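Alkaline serine protease (Thermobifida fusca, PDB 2PFE) probably cleaves peptide bonds within protein chains as an S1-family serine endopeptidase, this chain being the protease domain from the C-terminal half of a longer precursor. Local coordinates at residues C98-G101 / G105-C108; N173-L176 / G180-L183; Q116-A121 / T126-T131. All blocks are in the same frame, centred on the assembly; numbering follows the deposited sequence.

In the fold
The three contacts stand wide apart, their centres 19 to 21 Å from one another, and none touches another. Contacts 1 and 3 reach the same barrel sheet, where strands 105-113 and 128-131 are neighbours; contact 2 lies across the chain's centre from contact 1. Two of them approach the bound inhibitor 4-(2-aminoethyl)benzenesulfonyl fluoride: the side chains of Arg99 (contact 1) and Tyr120 (contact 3) each come within about 6 Å of it. Arg99 lies about 8 Å from the side chain of Ser140, and Tyr120 about 4 Å from that of Asp59, both predicted members of the charge relay. Contact 2 is farther from the inhibitor (about 12 Å), though its Leu175 side chain is about 8 Å from that of Asp59.

Contact 1 (C98-G101 / G105-C108); sequences CRSG and GWRC
Cys98 is joined covalently to Cys108 through an SG-SG bond of 2.1 Å, a disulfide with a near-perpendicular twist (chi3 99°) that joins a non-hydrogen-bonded pair of residues in antiparallel strands. Here the two CA atoms are 4.0 Å apart, which suits the short bridge. On the same side of the sheet Trp106 extends its indole beneath Cys98: CB of Cys98 sits 3.3 Å above the ring plane, displaced toward the rim, while its SG makes an oblique sulfur-aromatic contact. Arg77 adds a cation-pi partner to this indole.

Arg99 follows as a hydrogen-bonded pair with Arg107, its N giving a nearly straight bond to Arg107 O (2.8 Å) and its O receiving Arg107 N (3.0 Å). The two side chains run the same way on the sheet side away from Trp106, with guanidinium planes only 18° apart, and Arg99 NH1 rests 3.3 Å from Arg107 CG. With CG between backbone N and carbonyl carbon (chi1 51°) and further bends at chi2 and chi3, the Arg99 chain bends forward along its strand toward Gly101 and leans toward the facing strand. There NH2 forms a salt bridge with Asp139, beside the predicted nucleophile Ser140, and NH1 bonds Cys134 O and Thr104 OG1. Arg107 NE bonds Thr104 O.

These strands form a beta hairpin, 96-101 with 105-113, at the start of the C-terminal barrel of this chymotrypsin-like fold. Next along it, Ser100 lies on the Trp106 side of the sheet, its CB 4.0 Å from CE3 of Trp106, and sends OG to Asn76 O. Gly101 ends the strand with paired bonds to Gly105, less straight than those before. Lacking a side chain, it lets the Arg99 guanidinium lie with Gly101 CA at its edge; Gly105 accepts the positive phi the turn demands.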
loop_
_atom_site.group_PDB
_atom_site.type_symbol
_atom_site.label_atom_id
_atom_site.label_comp_id
_atom_site.label_asym_id
_atom_site.label_seq_id
_atom_site.Cartn_x
_atom_site.Cartn_y
_atom_site.Cartn_z
ATOM N N CYS A 98 -11.671 -2.676 -0.392
ATOM C CA CYS A 98 -10.964 -3.695 -1.165
ATOM C C CYS A 98 -9.498 -3.351 -1.250
ATOM O O CYS A 98 -9.129 -2.172 -1.200
ATOM C CB CYS A 98 -11.514 -3.791 -2.582
ATOM S SG CYS A 98 -13.285 -4.223 -2.710
ATOM N N ARG A 99 -8.671 -4.386 -1.359
ATOM C CA ARG A 99 -7.233 -4.241 -1.560
ATOM C C ARG A 99 -6.779 -4.938 -2.833
ATOM O O ARG A 99 -7.415 -5.889 -3.317
ATOM C CB ARG A 99 -6.434 -4.782 -0.361
ATOM C CG ARG A 99 -6.798 -6.200 0.112
ATOM C CD ARG A 99 -5.579 -6.940 0.686
ATOM N NE ARG A 99 -4.615 -7.175 -0.377
ATOM C CZ ARG A 99 -4.625 -8.258 -1.154
ATOM N NH1 ARG A 99 -5.475 -9.254 -0.924
ATOM N NH2 ARG A 99 -3.772 -8.360 -2.166
ATOM N N SER A 100 -5.680 -4.426 -3.378
ATOM C CA SER A 100 -5.040 -4.990 -4.557
ATOM C C SER A 100 -3.600 -5.354 -4.253
ATOM O O SER A 100 -2.889 -4.587 -3.637
ATOM C CB SER A 100 -5.084 -3.981 -5.709
ATOM O OG SER A 100 -4.504 -4.498 -6.901
ATOM N N GLY A 101 -3.169 -6.533 -4.700
ATOM C CA GLY A 101 -1.770 -6.928 -4.511
ATOM C C GLY A 101 -1.322 -7.998 -5.473
ATOM O O GLY A 101 -2.139 -8.692 -6.070
ATOM N N GLY A 105 -4.272 -10.680 -6.013
ATOM C CA GLY A 105 -5.138 -9.829 -6.820
ATOM C C GLY A 105 -6.011 -8.904 -5.993
ATOM O O GLY A 105 -5.532 -8.248 -5.063
ATOM N N TRP A 106 -7.298 -8.880 -6.332
ATOM C CA TRP A 106 -8.306 -8.013 -5.707
ATOM C C TRP A 106 -9.135 -8.789 -4.719
ATOM O O TRP A 106 -9.726 -9.835 -5.052
ATOM C CB TRP A 106 -9.202 -7.454 -6.818
ATOM C CG TRP A 106 -10.238 -6.441 -6.441
ATOM C CD1 TRP A 106 -11.549 -6.677 -6.177
ATOM C CD2 TRP A 106 -10.061 -5.020 -6.381
ATOM N NE1 TRP A 106 -12.209 -5.487 -5.934
ATOM C CE2 TRP A 106 -11.316 -4.456 -6.062
ATOM C CE3 TRP A 106 -8.964 -4.169 -6.569
ATOM C CZ2 TRP A 106 -11.503 -3.075 -5.915
ATOM C CZ3 TRP A 106 -9.151 -2.798 -6.435
ATOM C CH2 TRP A 106 -10.408 -2.268 -6.104
ATOM N N ARG A 107 -9.117 -8.308 -3.472
ATOM C CA ARG A 107 -9.840 -8.962 -2.379
ATOM C C ARG A 107 -10.543 -7.924 -1.531
ATOM O O ARG A 107 -9.993 -6.851 -1.278
ATOM C CB ARG A 107 -8.902 -9.785 -1.473
ATOM C CG ARG A 107 -8.085 -10.846 -2.213
ATOM C CD ARG A 107 -8.919 -12.018 -2.702
ATOM N NE ARG A 107 -8.079 -12.843 -3.549
ATOM C CZ ARG A 107 -8.242 -14.147 -3.746
ATOM N NH1 ARG A 107 -9.234 -14.794 -3.134
ATOM N NH2 ARG A 107 -7.398 -14.784 -4.558
ATOM N N CYS A 108 -11.754 -8.245 -1.095
ATOM C CA CYS A 108 -12.547 -7.281 -0.348
ATOM C C CYS A 108 -12.995 -7.747 1.023
ATOM O O CYS A 108 -12.964 -8.929 1.355
ATOM C CB CYS A 108 -13.776 -6.877 -1.153
ATOM S SG CYS A 108 -13.383 -6.298 -2.829
#

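Contact 2 (N173-L176 / G180-L183); sequences NPLL and GLQL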
loop_
_atom_site.group_PDB
_atom_site.type_symbol
_atom_site.label_atom_id
_atom_site.label_comp_id
_atom_site.label_asym_id
_atom_site.label_seq_id
_atom_site.Cartn_x
_atom_site.Cartn_y
_atom_site.Cartn_z
ATOM N N ASN A 173 -3.537 8.675 4.667
ATOM C CA ASN A 173 -3.358 10.081 4.951
ATOM C C ASN A 173 -2.190 10.408 5.898
ATOM O O ASN A 173 -1.464 11.371 5.634
ATOM C CB ASN A 173 -4.680 10.729 5.360
ATOM C CG ASN A 173 -5.627 10.897 4.184
ATOM O OD1 ASN A 173 -5.207 10.981 3.023
ATOM N ND2 ASN A 173 -6.917 10.923 4.477
ATOM N N PRO A 174 -2.009 9.633 6.995
ATOM C CA PRO A 174 -0.807 9.831 7.806
ATOM C C PRO A 174 0.498 9.632 7.033
ATOM O O PRO A 174 1.484 10.296 7.329
ATOM C CB PRO A 174 -0.946 8.774 8.907
ATOM C CG PRO A 174 -2.404 8.564 9.031
ATOM C CD PRO A 174 -2.903 8.633 7.615
ATOM N N LEU A 175 0.501 8.715 6.066
ATOM C CA LEU A 175 1.683 8.425 5.265
ATOM C C LEU A 175 1.995 9.642 4.370
ATOM O O LEU A 175 3.131 10.125 4.319
ATOM C CB LEU A 175 1.451 7.144 4.437
ATOM C CG LEU A 175 2.613 6.634 3.574
ATOM C CD1 LEU A 175 2.401 5.151 3.259
ATOM C CD2 LEU A 175 2.762 7.426 2.296
ATOM N N LEU A 176 0.974 10.173 3.711
ATOM C CA LEU A 176 1.179 11.308 2.810
ATOM C C LEU A 176 1.660 12.509 3.619
ATOM O O LEU A 176 2.561 13.246 3.206
ATOM C CB LEU A 176 -0.105 11.671 2.069
ATOM C CG LEU A 176 -0.723 10.554 1.231
ATOM C CD1 LEU A 176 -2.118 11.001 0.783
ATOM C CD2 LEU A 176 0.192 10.250 0.044
ATOM N N GLY A 180 5.367 14.257 3.388
ATOM C CA GLY A 180 5.104 15.446 2.577
ATOM C C GLY A 180 4.826 15.122 1.113
ATOM O O GLY A 180 5.441 15.715 0.217
ATOM N N LEU A 181 3.910 14.171 0.883
ATOM C CA LEU A 181 3.572 13.627 -0.450
ATOM C C LEU A 181 2.188 14.071 -0.916
ATOM O O LEU A 181 1.281 14.281 -0.090
ATOM C CB LEU A 181 3.601 12.090 -0.396
ATOM C CG LEU A 181 4.933 11.487 0.057
ATOM C CD1 LEU A 181 4.822 9.987 0.289
ATOM C CD2 LEU A 181 6.040 11.807 -0.954
ATOM N N GLN A 182 2.029 14.193 -2.235
ATOM C CA GLN A 182 0.739 14.467 -2.839
ATOM C C GLN A 182 0.298 13.209 -3.595
ATOM O O GLN A 182 1.064 12.641 -4.378
ATOM C CB GLN A 182 0.828 15.684 -3.777
ATOM C CG GLN A 182 1.196 16.996 -3.049
ATOM C CD GLN A 182 2.695 17.113 -2.714
ATOM O OE1 GLN A 182 3.555 16.868 -3.576
ATOM N NE2 GLN A 182 3.009 17.498 -1.460
ATOM N N LEU A 183 -0.927 12.767 -3.332
ATOM C CA LEU A 183 -1.506 11.620 -4.022
ATOM C C LEU A 183 -1.789 11.945 -5.486
ATOM O O LEU A 183 -2.339 13.006 -5.795
ATOM C CB LEU A 183 -2.810 11.217 -3.332
ATOM C CG LEU A 183 -3.512 9.926 -3.749
ATOM C CD1 LEU A 183 -2.713 8.692 -3.348
ATOM C CD2 LEU A 183 -4.889 9.886 -3.123
#
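Leu176 and Leu181 meet twice, through backbone and side chain. Leu181 N donates to Leu176 O at 2.8 Å, almost straight at the hydrogen (175°) and directed at a lone pair in the carbonyl plane. Beside this bond the two side chains cross at about a right angle, with CD2 of Leu176 lying 3.9 Å from CB of Leu181. The other methyl of Leu176, CD1, reaches CB of Leu183 at 4.2 Å; a branched leucine suits this place because its two methyls serve different neighbours. Leu175, its CG anti to the backbone N (chi1 -177°), swings CD2 to within 3.9 Å of CD1 of Leu181.

The backbone bond is the 6→1 bond of a Schellman motif that ends helix 172-179. Gly180 leaves the helix with positive phi (60°), a conformation glycine adopts easily, and so turns Leu181 to face the last helical turn.

Beyond this turn, strand 182-183 is added to the edge of the sheet beside strand 20-24. Leu176 touches Val22 and Leu183 touches Phe20 on strand 20-24; Leu181 reaches Trp62 and Leu175 Met60 on strand 60-65 of that sheet, while Leu175 also meets Val153 on strand 149-157 of the second barrel.

Contact 3 (Q116-A121 / T126-T131); sequences QTVRYA and TGLTRT. With GOL (glycerol), chain E.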
loop_
_atom_site.group_PDB
_atom_site.type_symbol
_atom_site.label_atom_id
_atom_site.label_comp_id
_atom_site.label_asym_id
_atom_site.label_seq_id
_atom_site.Cartn_x
_atom_site.Cartn_y
_atom_site.Cartn_z
ATOM N N GLN A 116 -5.381 0.261 15.701
ATOM C CA GLN A 116 -5.024 -1.000 16.323
ATOM C C GLN A 116 -3.524 -1.192 16.374
ATOM O O GLN A 116 -2.808 -0.752 15.461
ATOM C CB GLN A 116 -5.633 -2.167 15.545
ATOM C CG GLN A 116 -7.129 -2.131 15.551
ATOM C CD GLN A 116 -7.691 -2.273 16.934
ATOM O OE1 GLN A 116 -7.577 -3.324 17.558
ATOM N NE2 GLN A 116 -8.266 -1.195 17.443
ATOM N N THR A 117 -3.080 -1.860 17.441
ATOM C CA THR A 117 -1.669 -2.145 17.674
ATOM C C THR A 117 -1.413 -3.609 17.412
ATOM O O THR A 117 -2.169 -4.459 17.898
ATOM C CB THR A 117 -1.332 -1.848 19.125
ATOM O OG1 THR A 117 -1.436 -0.439 19.335
ATOM C CG2 THR A 117 0.083 -2.347 19.474
ATOM N N VAL A 118 -0.395 -3.907 16.594
ATOM C CA VAL A 118 -0.008 -5.292 16.317
ATOM C C VAL A 118 1.466 -5.487 16.685
ATOM O O VAL A 118 2.313 -4.677 16.292
ATOM C CB VAL A 118 -0.233 -5.624 14.821
ATOM C CG1 VAL A 118 0.190 -7.053 14.476
ATOM C CG2 VAL A 118 -1.704 -5.391 14.448
ATOM N N ARG A 119 1.751 -6.530 17.468
ATOM C CA ARG A 119 3.116 -6.833 17.910
ATOM C C ARG A 119 3.794 -7.756 16.883
ATOM O O ARG A 119 3.931 -8.953 17.136
ATOM C CB ARG A 119 3.164 -7.448 19.352
ATOM C CG ARG A 119 2.208 -6.797 20.412
ATOM C CD ARG A 119 2.742 -6.782 21.857
ATOM N NE ARG A 119 1.759 -6.996 22.944
ATOM C CZ ARG A 119 0.472 -6.616 22.974
ATOM N NH1 ARG A 119 -0.093 -5.948 21.973
ATOM N NH2 ARG A 119 -0.262 -6.889 24.052
ATOM N N TYR A 120 4.198 -7.198 15.729
ATOM C CA TYR A 120 4.976 -7.936 14.729
ATOM C C TYR A 120 6.350 -8.376 15.283
ATOM O O TYR A 120 6.905 -7.758 16.201
ATOM C CB TYR A 120 5.214 -7.103 13.464
ATOM C CG TYR A 120 4.003 -6.659 12.653
ATOM C CD1 TYR A 120 3.864 -5.312 12.285
ATOM C CD2 TYR A 120 3.039 -7.565 12.197
ATOM C CE1 TYR A 120 2.782 -4.871 11.507
ATOM C CE2 TYR A 120 1.955 -7.135 11.411
ATOM C CZ TYR A 120 1.833 -5.781 11.078
ATOM O OH TYR A 120 0.788 -5.336 10.299
ATOM N N ALA A 121 6.915 -9.429 14.692
ATOM C CA ALA A 121 8.241 -9.922 15.081
ATOM C C ALA A 121 9.358 -8.863 15.006
ATOM O O ALA A 121 10.290 -8.911 15.791
ATOM C CB ALA A 121 8.625 -11.161 14.254
ATOM N N THR A 126 1.600 0.609 15.580
ATOM C CA THR A 126 0.342 1.187 16.085
ATOM C C THR A 126 -0.422 1.878 14.947
ATOM O O THR A 126 0.112 2.045 13.845
ATOM C CB THR A 126 0.605 2.216 17.229
ATOM O OG1 THR A 126 1.252 3.373 16.693
ATOM C CG2 THR A 126 1.467 1.620 18.342
ATOM N N GLY A 127 -1.662 2.295 15.226
ATOM C CA GLY A 127 -2.417 3.105 14.263
ATOM C C GLY A 127 -2.997 2.364 13.063
ATOM O O GLY A 127 -3.412 2.990 12.099
ATOM N N LEU A 128 -3.021 1.032 13.114
ATOM C CA LEU A 128 -3.465 0.229 11.975
ATOM C C LEU A 128 -4.968 0.027 11.949
ATOM O O LEU A 128 -5.637 0.002 12.971
ATOM C CB LEU A 128 -2.789 -1.127 11.996
ATOM C CG LEU A 128 -1.263 -1.126 11.873
ATOM C CD1 LEU A 128 -0.717 -2.542 12.016
ATOM C CD2 LEU A 128 -0.811 -0.464 10.593
ATOM N N THR A 129 -5.487 -0.177 10.746
ATOM C CA THR A 129 -6.900 -0.488 10.583
ATOM C C THR A 129 -7.067 -1.963 10.261
ATOM O O THR A 129 -6.474 -2.441 9.298
ATOM C CB THR A 129 -7.503 0.367 9.454
ATOM O OG1 THR A 129 -7.387 1.748 9.821
ATOM C CG2 THR A 129 -8.985 0.023 9.225
ATOM N N ARG A 130 -7.841 -2.663 11.088
ATOM C CA ARG A 130 -8.125 -4.088 10.915
ATOM C C ARG A 130 -9.307 -4.265 9.968
ATOM O O ARG A 130 -10.320 -3.552 10.083
ATOM C CB ARG A 130 -8.410 -4.745 12.280
ATOM C CG ARG A 130 -8.657 -6.204 12.167
ATOM C CD ARG A 130 -8.891 -6.816 13.529
ATOM N NE ARG A 130 -10.297 -6.714 13.947
ATOM C CZ ARG A 130 -10.723 -6.193 15.100
ATOM N NH1 ARG A 130 -9.875 -5.691 15.991
ATOM N NH2 ARG A 130 -12.015 -6.175 15.372
ATOM N N THR A 131 -9.176 -5.198 9.028
ATOM C CA THR A 131 -10.269 -5.546 8.123
ATOM C C THR A 131 -10.447 -7.054 8.033
ATOM O O THR A 131 -9.559 -7.821 8.397
ATOM C CB THR A 131 -10.046 -5.026 6.675
ATOM O OG1 THR A 131 -9.247 -5.957 5.930
ATOM C CG2 THR A 131 -9.367 -3.639 6.655
HETATM C C1 GOL E . -6.288 -6.686 16.628
HETATM O O1 GOL E . -7.113 -5.637 16.180
HETATM C C2 GOL E . -4.896 -6.135 16.890
HETATM O O2 GOL E . -4.926 -5.028 17.757
HETATM C C3 GOL E . -4.072 -7.212 17.560
HETATM O O3 GOL E . -2.707 -6.909 17.386
HETATM O O HOH W 1 -2.667 1.637 18.028
#
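A G1 beta bulge joins these segments, with Gly127 and Leu128 both set opposite Gln116 where the chain turns a corner at Gly127. Gln116 N gives a bond of 2.8 Å to Leu128 O, and Leu128 N returns one of 3.0 Å to Gln116 O; each donor meets a lone pair in the carbonyl plane. Glycine suits the first bulge position because its phi is positive (76°). Beyond this pair the strands part, their axes at 88°: 116-120 pairs with 123-126 in a two-stranded hairpin (Val118 with Val125), while 128-131 belongs to the barrel. A water bridges Thr117 OG1 and Gly127 N.

Leu128 fills the angle between them. Its CD1 lies 3.9 Å from CG2 of Val118, the two side chains crossing at about a right angle, and 3.6 Å from OH of Tyr120, which approaches from the opposite direction. CG1 of Val118 lies over one face of the Tyr120 ring, offset toward its rim; the phenol OH is hydrogen-bonded to Ser155 OG, a residue of the inhibitor pocket.

A glycerol, probably from the crystallisation liquor, occupies the polar margin. Its O1 donates to Gln116 OE1 at 2.7 Å and accepts Arg130 NH1 at 2.8 Å, lying in the guanidinium plane at its edge; its O3 donates to Thr117 O at 2.6 Å. The extended Arg130 chain bends about its CG-CD bond (chi3 86°), which brings NH1 to the glycerol, while NE is held by Gln112 OE1. Gln116 NE2 bonds Lys114 O, fixing the rotation of the amide and leaving OE1 turned to the glycerol.

One hydroxyl thus acts as both acceptor and donor, linking a guanidinium to an amide oxygen that stands 3.7 Å from NH1; the arginine's positive charge would probably polarise this hydroxyl and strengthen its donation to OE1.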